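Glucose-6-phosphate isomerase (Plasmodium falciparum, PDB 3QKI) probably catalyses the reversible conversion of alpha-D-glucose 6-phosphate to beta-D-fructose 6-phosphate, the second step of glycolysis. Local coordinates at residues H281-S286 against G320-S325. Sequence-based numbering, arbitrary orientation.
Sequences HMVAVS and GILPLS
Leu322, on helix 318-328, reaches strand 282-285 and touches Val283 and Val285, a small apolar seam that buries about 104 Å² in all. Gly320, without a side chain, contributes its carbonyl, whose O accepts Leu324 N at 3.0 Å. Ile321 turns its branched chain to Leu337 of helix 330-349, an apolar partner that suits a branched aliphatic chain. The long side chain of Leu322, with CG anti to the backbone N (chi1 173°), carries its CD2 methyl across to the strand, where it meets Val283 CG2 tip to tip at 3.6 Å. The same methyl lies 3.9 Å from Val285 CG2, but here the two chains run past each other in opposite directions. Beta-branched valines suit an extended strand, and as alternate residues they face the helix together, while Ala284 between them points away. Pro323 has no N-H to give to the preceding turn, and the helix kinks there; its ring rests on Ile246. Leu324 packs on Met333. Ser325 turns its hydroxyl back on the helix: its OG donates to Ile321 O at 2.8 Å, and Ser325 N reaches the same O from the opposite face of the carbonyl plane, so the buried hydroxyl is paired within its own helix. Strand 282-285 belongs to the parallel sheet of a sugar isomerase (SIS) domain, between strands 243-248 and 302-303, and Val285 lies about 7 Å, side chain to side chain, from Ser177, which binds beta-D-fructose 6-phosphate. Tyr149 of helix 135-154 touches both Val283 and Leu322, and helix 330-349 packs against Ile321, Leu324 and Ser325.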
# COMPACT_ATOMS: atom_id res chain seq x y z
N HIS A 281 30.41 10.49 9.57
CA HIS A 281 29.37 9.55 9.14
C HIS A 281 27.93 9.91 9.56
O HIS A 281 26.99 9.15 9.29
CB HIS A 281 29.74 8.13 9.62
CG HIS A 281 30.91 7.55 8.87
ND1 HIS A 281 30.75 6.50 7.98
CD2 HIS A 281 32.22 7.90 8.89
CE1 HIS A 281 31.96 6.25 7.49
NE2 HIS A 281 32.88 7.06 8.02
N MET A 282 27.75 11.03 10.27
CA MET A 282 26.45 11.44 10.78
C MET A 282 26.06 12.84 10.40
O MET A 282 26.84 13.78 10.53
CB MET A 282 26.41 11.31 12.31
CG MET A 282 26.79 9.94 12.81
SD MET A 282 26.47 9.77 14.56
CE MET A 282 25.02 8.81 14.49
N VAL A 283 24.83 12.98 9.91
CA VAL A 283 24.23 14.26 9.60
C VAL A 283 22.83 14.39 10.21
O VAL A 283 22.16 13.37 10.46
CB VAL A 283 24.39 14.80 8.14
CG1 VAL A 283 25.44 14.04 7.36
CG2 VAL A 283 23.09 14.86 7.39
N ALA A 284 22.42 15.63 10.52
CA ALA A 284 21.08 15.82 11.05
C ALA A 284 20.31 16.83 10.25
O ALA A 284 20.87 17.79 9.75
CB ALA A 284 21.14 16.25 12.51
N VAL A 285 19.00 16.62 10.15
CA VAL A 285 18.10 17.58 9.54
C VAL A 285 17.21 17.90 10.72
O VAL A 285 16.41 17.05 11.14
CB VAL A 285 17.33 17.08 8.30
CG1 VAL A 285 16.32 18.12 7.84
CG2 VAL A 285 18.30 16.75 7.15
N SER A 286 17.48 19.06 11.37
CA SER A 286 16.84 19.45 12.62
C SER A 286 17.12 20.93 12.94
O SER A 286 17.98 21.56 12.33
CB SER A 286 17.46 18.64 13.76
OG SER A 286 16.85 18.88 15.02
N GLY A 320 14.10 16.40 2.37
CA GLY A 320 14.24 15.63 1.14
C GLY A 320 15.37 16.12 0.26
O GLY A 320 16.08 15.31 -0.32
N ILE A 321 15.58 17.45 0.17
CA ILE A 321 16.62 18.00 -0.72
C ILE A 321 18.03 17.52 -0.36
O ILE A 321 18.80 17.25 -1.26
CB ILE A 321 16.50 19.52 -1.01
CG1 ILE A 321 15.08 19.91 -1.53
CG2 ILE A 321 17.60 20.00 -2.00
CD1 ILE A 321 14.50 19.11 -2.85
N LEU A 322 18.33 17.36 0.92
CA LEU A 322 19.65 16.85 1.29
C LEU A 322 19.89 15.39 0.86
O LEU A 322 20.79 15.19 0.03
CB LEU A 322 19.99 17.09 2.77
CG LEU A 322 21.26 16.43 3.25
CD1 LEU A 322 22.51 17.11 2.66
CD2 LEU A 322 21.29 16.40 4.73
N PRO A 323 19.11 14.36 1.27
CA PRO A 323 19.41 13.00 0.79
C PRO A 323 19.25 12.84 -0.72
O PRO A 323 20.04 12.13 -1.32
CB PRO A 323 18.44 12.11 1.58
CG PRO A 323 17.32 13.02 1.95
CD PRO A 323 17.99 14.34 2.23
N LEU A 324 18.29 13.55 -1.34
CA LEU A 324 18.10 13.42 -2.79
C LEU A 324 19.20 14.08 -3.63
O LEU A 324 19.50 13.59 -4.72
CB LEU A 324 16.69 13.89 -3.23
CG LEU A 324 15.48 13.10 -2.64
CD1 LEU A 324 14.16 13.92 -2.76
CD2 LEU A 324 15.36 11.70 -3.26
N SER A 325 19.80 15.19 -3.13
CA SER A 325 20.93 15.84 -3.80
C SER A 325 22.18 14.96 -3.62
O SER A 325 23.00 14.92 -4.51
CB SER A 325 21.19 17.22 -3.22
OG SER A 325 20.13 18.11 -3.52